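Methyltransferase-like protein (Saccharopolyspora spinosa, PDB 4PNE) catalyses a [4+2] cycloaddition in spinosyn biosynthesis, on a fold like that of S-adenosylmethionine-dependent methyltransferases. Local coordinates at residues Q41-V53 with I265-A277. Residues are numbered along the deposited sequence; the frame is centred on the assembly and turned at random.
Sequences QMYDLVTPLLNSV and IADRYGPAVAGWA. With SAH (S-adenosyl-L-homocysteine), chain C.
The ring of Y269 lies flat against the kinked part of helix 41-53, where P48 interrupts the backbone bonding and neither P48 nor L49 has an N bonded to the turn before. These helices lie away from the central sheet of the Rossmann-like, methyltransferase-type fold, and the two segments interlock by knobs-into-holes packing: L49 drops among I265, Y269, V273 and W276, while W276 fits among M42, V46, L49 and L50. L49 CB stands almost straight over the Y269 ring centre, 3.8 Å from the centroid, in a CH-pi contact, and R268 CG covers the opposite face. P48 CB meets the edge of the same ring, 3.6 Å from Y269 CE1. A chi1 of 177° sets L49 CG anti to the backbone N, and from CG the branches part: CD1 touches the tyrosine at CE2, and CD2 is pressed to 3.3 Å from V273 CG1, tighter than normal carbon contact. V273 also sends CG2 to L45 CB, 3.9 Å away. Helix 271-277 crosses helix 41-53 at -64°, and G270, with positive phi, is the N-cap residue right before it. At the indole, V46 CG2 makes an off-centre CH-pi contact with the six-membered ring, and L50 CD2 comes within 3.7 Å of W276 CH2. Y43, on another side of helix 41-53, faces S-adenosyl-L-homocysteine. The Y43 ring has the ribose C3' over one face, and its hydroxyl is hydrogen-bonded to E172 OE2. Y43 OH lies 3.3 Å from SAH SD.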
loop_
_atom_site.group_PDB
_atom_site.type_symbol
_atom_site.label_atom_id
_atom_site.label_comp_id
_atom_site.label_asym_id
_atom_site.label_seq_id
_atom_site.Cartn_x
_atom_site.Cartn_y
_atom_site.Cartn_z
ATOM N N GLN A 41 -5.072 -5.230 13.920
ATOM C CA GLN A 41 -5.563 -6.538 14.342
ATOM C C GLN A 41 -5.978 -7.385 13.134
ATOM O O GLN A 41 -5.682 -8.584 13.076
ATOM C CB GLN A 41 -6.741 -6.350 15.316
ATOM C CG GLN A 41 -7.445 -7.612 15.809
ATOM C CD GLN A 41 -6.510 -8.623 16.442
ATOM O OE1 GLN A 41 -5.510 -8.258 17.066
ATOM N NE2 GLN A 41 -6.853 -9.901 16.320
ATOM N N MET A 42 -6.636 -6.755 12.167
ATOM C CA MET A 42 -7.082 -7.489 10.998
ATOM C C MET A 42 -5.863 -8.019 10.275
ATOM O O MET A 42 -5.820 -9.175 9.896
ATOM C CB MET A 42 -7.945 -6.616 10.093
ATOM C CG MET A 42 -8.570 -7.348 8.897
ATOM S SD MET A 42 -9.477 -8.908 9.215
ATOM C CE MET A 42 -9.780 -9.534 7.564
ATOM N N TYR A 43 -4.855 -7.174 10.093
ATOM C CA TYR A 43 -3.634 -7.643 9.423
ATOM C C TYR A 43 -2.884 -8.662 10.266
ATOM O O TYR A 43 -2.251 -9.582 9.729
ATOM C CB TYR A 43 -2.729 -6.452 9.070
ATOM C CG TYR A 43 -3.111 -5.832 7.754
ATOM C CD1 TYR A 43 -2.837 -6.490 6.559
ATOM C CD2 TYR A 43 -3.772 -4.611 7.698
ATOM C CE1 TYR A 43 -3.191 -5.956 5.365
ATOM C CE2 TYR A 43 -4.152 -4.067 6.463
ATOM C CZ TYR A 43 -3.847 -4.766 5.319
ATOM O OH TYR A 43 -4.184 -4.285 4.086
ATOM N N ASP A 44 -2.961 -8.533 11.584
ATOM C CA ASP A 44 -2.334 -9.546 12.463
ATOM C C ASP A 44 -2.927 -10.942 12.154
ATOM O O ASP A 44 -2.212 -11.961 12.141
ATOM C CB ASP A 44 -2.529 -9.214 13.953
ATOM C CG ASP A 44 -1.647 -8.064 14.452
ATOM O OD1 ASP A 44 -0.661 -7.665 13.793
ATOM O OD2 ASP A 44 -1.964 -7.559 15.538
ATOM N N LEU A 45 -4.240 -10.955 11.960
ATOM C CA LEU A 45 -4.976 -12.173 11.698
ATOM C C LEU A 45 -4.762 -12.726 10.300
ATOM O O LEU A 45 -4.635 -13.931 10.150
ATOM C CB LEU A 45 -6.469 -11.950 11.928
ATOM C CG LEU A 45 -6.868 -11.753 13.382
ATOM C CD1 LEU A 45 -8.345 -11.352 13.476
ATOM C CD2 LEU A 45 -6.578 -13.003 14.181
ATOM N N VAL A 46 -4.738 -11.869 9.286
ATOM C CA VAL A 46 -4.720 -12.319 7.897
ATOM C C VAL A 46 -3.306 -12.572 7.382
ATOM O O VAL A 46 -3.112 -13.288 6.413
ATOM C CB VAL A 46 -5.434 -11.290 6.965
ATOM C CG1 VAL A 46 -4.552 -10.126 6.652
ATOM C CG2 VAL A 46 -5.844 -11.959 5.662
ATOM N N THR A 47 -2.300 -12.047 8.072
ATOM C CA THR A 47 -0.925 -12.200 7.600
ATOM C C THR A 47 -0.475 -13.621 7.306
ATOM O O THR A 47 0.090 -13.859 6.222
ATOM C CB THR A 47 0.051 -11.599 8.631
ATOM O OG1 THR A 47 0.019 -10.190 8.495
ATOM C CG2 THR A 47 1.481 -12.066 8.393
ATOM N N PRO A 48 -0.697 -14.565 8.239
ATOM C CA PRO A 48 -0.270 -15.940 7.956
ATOM C C PRO A 48 -0.943 -16.514 6.688
ATOM O O PRO A 48 -0.319 -17.270 5.960
ATOM C CB PRO A 48 -0.706 -16.715 9.205
ATOM C CG PRO A 48 -0.908 -15.703 10.248
ATOM C CD PRO A 48 -1.334 -14.449 9.557
ATOM N N LEU A 49 -2.187 -16.131 6.425
ATOM C CA LEU A 49 -2.897 -16.592 5.234
ATOM C C LEU A 49 -2.258 -15.993 3.991
ATOM O O LEU A 49 -1.984 -16.716 3.032
ATOM C CB LEU A 49 -4.397 -16.222 5.297
ATOM C CG LEU A 49 -5.228 -16.598 4.066
ATOM C CD1 LEU A 49 -5.024 -18.029 3.590
ATOM C CD2 LEU A 49 -6.714 -16.334 4.321
ATOM N N LEU A 50 -1.990 -14.692 4.009
ATOM C CA LEU A 50 -1.347 -14.052 2.854
ATOM C C LEU A 50 0.002 -14.647 2.573
ATOM O O LEU A 50 0.354 -14.895 1.419
ATOM C CB LEU A 50 -1.178 -12.544 3.045
ATOM C CG LEU A 50 -2.433 -11.720 3.255
ATOM C CD1 LEU A 50 -2.089 -10.246 3.354
ATOM C CD2 LEU A 50 -3.388 -11.937 2.107
ATOM N N ASN A 51 0.779 -14.871 3.627
ATOM C CA ASN A 51 2.082 -15.492 3.447
ATOM C C ASN A 51 1.973 -16.888 2.852
ATOM O O ASN A 51 2.735 -17.250 1.970
ATOM C CB ASN A 51 2.810 -15.526 4.778
ATOM C CG ASN A 51 3.244 -14.136 5.241
ATOM O OD1 ASN A 51 3.019 -13.125 4.558
ATOM N ND2 ASN A 51 3.886 -14.090 6.401
ATOM N N SER A 52 1.003 -17.655 3.321
ATOM C CA SER A 52 0.774 -18.983 2.792
ATOM C C SER A 52 0.421 -18.939 1.317
ATOM O O SER A 52 0.958 -19.707 0.522
ATOM C CB SER A 52 -0.324 -19.689 3.572
ATOM O OG SER A 52 -0.499 -20.999 3.083
ATOM N N VAL A 53 -0.518 -18.070 0.957
ATOM C CA VAL A 53 -0.908 -17.936 -0.452
ATOM C C VAL A 53 0.290 -17.527 -1.338
ATOM O O VAL A 53 0.497 -18.059 -2.432
ATOM C CB VAL A 53 -2.074 -16.936 -0.581
ATOM C CG1 VAL A 53 -2.422 -16.678 -2.017
ATOM C CG2 VAL A 53 -3.309 -17.426 0.153
ATOM N N ILE A 265 -10.307 -22.211 6.134
ATOM C CA ILE A 265 -9.850 -20.854 6.444
ATOM C C ILE A 265 -10.570 -20.363 7.698
ATOM O O ILE A 265 -9.941 -19.789 8.584
ATOM C CB ILE A 265 -10.071 -19.847 5.265
ATOM C CG1 ILE A 265 -9.016 -20.054 4.175
ATOM C CG2 ILE A 265 -9.948 -18.403 5.754
ATOM C CD1 ILE A 265 -9.140 -19.095 2.965
ATOM N N ALA A 266 -11.877 -20.599 7.774
ATOM C CA ALA A 266 -12.679 -20.089 8.885
ATOM C C ALA A 266 -12.261 -20.711 10.222
ATOM O O ALA A 266 -12.205 -20.024 11.241
ATOM C CB ALA A 266 -14.157 -20.340 8.622
ATOM N N ASP A 267 -11.969 -22.004 10.215
ATOM C CA ASP A 267 -11.502 -22.688 11.422
ATOM C C ASP A 267 -10.030 -22.393 11.741
ATOM O O ASP A 267 -9.653 -22.308 12.912
ATOM C CB ASP A 267 -11.715 -24.199 11.302
ATOM C CG ASP A 267 -13.191 -24.585 11.231
ATOM O OD1 ASP A 267 -14.067 -23.703 11.402
ATOM O OD2 ASP A 267 -13.473 -25.783 11.015
ATOM N N ARG A 268 -9.201 -22.234 10.707
ATOM C CA ARG A 268 -7.757 -22.067 10.896
ATOM C C ARG A 268 -7.314 -20.617 11.153
ATOM O O ARG A 268 -6.366 -20.394 11.908
ATOM C CB ARG A 268 -7.012 -22.576 9.672
ATOM C CG ARG A 268 -5.502 -22.454 9.763
ATOM C CD ARG A 268 -4.851 -23.138 8.561
ATOM N NE ARG A 268 -5.164 -24.562 8.461
ATOM C CZ ARG A 268 -4.863 -25.318 7.409
ATOM N NH1 ARG A 268 -4.229 -24.786 6.372
ATOM N NH2 ARG A 268 -5.196 -26.603 7.389
ATOM N N TYR A 269 -7.954 -19.644 10.497
ATOM C CA TYR A 269 -7.538 -18.232 10.608
ATOM C C TYR A 269 -8.599 -17.340 11.261
ATOM O O TYR A 269 -8.357 -16.164 11.541
ATOM C CB TYR A 269 -7.174 -17.658 9.229
ATOM C CG TYR A 269 -5.990 -18.327 8.564
ATOM C CD1 TYR A 269 -4.697 -18.100 9.006
ATOM C CD2 TYR A 269 -6.160 -19.151 7.469
ATOM C CE1 TYR A 269 -3.605 -18.713 8.390
ATOM C CE2 TYR A 269 -5.079 -19.758 6.846
ATOM C CZ TYR A 269 -3.802 -19.532 7.305
ATOM O OH TYR A 269 -2.727 -20.134 6.676
ATOM N N GLY A 270 -9.779 -17.893 11.485
ATOM C CA GLY A 270 -10.850 -17.168 12.129
ATOM C C GLY A 270 -11.913 -16.727 11.155
ATOM O O GLY A 270 -11.695 -16.708 9.937
ATOM N N PRO A 271 -13.086 -16.364 11.683
ATOM C CA PRO A 271 -14.172 -16.006 10.775
ATOM C C PRO A 271 -13.952 -14.678 10.051
ATOM O O PRO A 271 -14.418 -14.561 8.929
ATOM C CB PRO A 271 -15.391 -15.927 11.705
ATOM C CG PRO A 271 -14.809 -15.632 13.061
ATOM C CD PRO A 271 -13.510 -16.370 13.094
ATOM N N ALA A 272 -13.233 -13.724 10.645
ATOM C CA ALA A 272 -13.041 -12.440 9.991
ATOM C C ALA A 272 -12.283 -12.662 8.697
ATOM O O ALA A 272 -12.645 -12.136 7.640
ATOM C CB ALA A 272 -12.283 -11.470 10.897
ATOM N N VAL A 273 -11.222 -13.446 8.803
ATOM C CA VAL A 273 -10.400 -13.784 7.667
ATOM C C VAL A 273 -11.209 -14.563 6.637
ATOM O O VAL A 273 -11.101 -14.283 5.443
ATOM C CB VAL A 273 -9.171 -14.583 8.116
ATOM C CG1 VAL A 273 -8.362 -15.083 6.917
ATOM C CG2 VAL A 273 -8.295 -13.714 9.020
ATOM N N ALA A 274 -12.048 -15.497 7.087
ATOM C CA ALA A 274 -12.935 -16.232 6.173
ATOM C C ALA A 274 -13.898 -15.321 5.398
ATOM O O ALA A 274 -14.191 -15.556 4.218
ATOM C CB ALA A 274 -13.738 -17.284 6.945
ATOM N N GLY A 275 -14.418 -14.292 6.054
ATOM C CA GLY A 275 -15.315 -13.370 5.393
ATOM C C GLY A 275 -14.584 -12.575 4.329
ATOM O O GLY A 275 -15.082 -12.388 3.226
ATOM N N TRP A 276 -13.375 -12.130 4.651
ATOM C CA TRP A 276 -12.572 -11.375 3.695
ATOM C C TRP A 276 -12.210 -12.269 2.490
ATOM O O TRP A 276 -12.284 -11.835 1.331
ATOM C CB TRP A 276 -11.301 -10.842 4.354
ATOM C CG TRP A 276 -10.330 -10.326 3.344
ATOM C CD1 TRP A 276 -10.336 -9.095 2.745
ATOM C CD2 TRP A 276 -9.220 -11.036 2.794
ATOM N NE1 TRP A 276 -9.299 -9.007 1.850
ATOM C CE2 TRP A 276 -8.602 -10.183 1.859
ATOM C CE3 TRP A 276 -8.696 -12.309 3.000
ATOM C CZ2 TRP A 276 -7.469 -10.563 1.142
ATOM C CZ3 TRP A 276 -7.581 -12.690 2.290
ATOM C CH2 TRP A 276 -6.988 -11.822 1.363
ATOM N N ALA A 277 -11.821 -13.511 2.776
ATOM C CA ALA A 277 -11.443 -14.466 1.724
ATOM C C ALA A 277 -12.618 -14.718 0.781
ATOM O O ALA A 277 -12.463 -14.767 -0.443
ATOM C CB ALA A 277 -10.978 -15.778 2.330
HETATM N N SAH C . 2.598 -0.867 1.303
HETATM C CA SAH C . 2.564 -2.304 1.594
HETATM C CB SAH C . 1.315 -2.766 2.338
HETATM C CG SAH C . -0.030 -2.268 1.870
HETATM S SD SAH C . -1.359 -3.082 2.769
HETATM C C SAH C . 2.719 -3.073 0.311
HETATM O O SAH C . 3.016 -4.253 0.350
HETATM O OXT SAH C . 2.634 -2.477 -0.767
HETATM C "C5'" SAH C . -1.832 -1.678 3.812
HETATM C "C4'" SAH C . -0.820 -1.352 4.901
HETATM O "O4'" SAH C . -1.161 -0.114 5.512
HETATM C "C3'" SAH C . -0.774 -2.364 6.033
HETATM O "O3'" SAH C . 0.598 -2.611 6.276
HETATM C "C2'" SAH C . -1.452 -1.649 7.191
HETATM O "O2'" SAH C . -1.088 -2.062 8.507
HETATM C "C1'" SAH C . -1.052 -0.202 6.908
HETATM N N9 SAH C . -1.907 0.773 7.611
HETATM C C8 SAH C . -3.259 0.867 7.686
HETATM N N7 SAH C . -3.601 1.901 8.488
HETATM C C5 SAH C . -2.460 2.459 8.939
HETATM C C6 SAH C . -2.203 3.514 9.790
HETATM N N6 SAH C . -3.180 4.226 10.330
HETATM N N1 SAH C . -0.923 3.857 10.044
HETATM C C2 SAH C . 0.129 3.158 9.490
HETATM N N3 SAH C . -0.113 2.082 8.685
HETATM C C4 SAH C . -1.394 1.763 8.395
#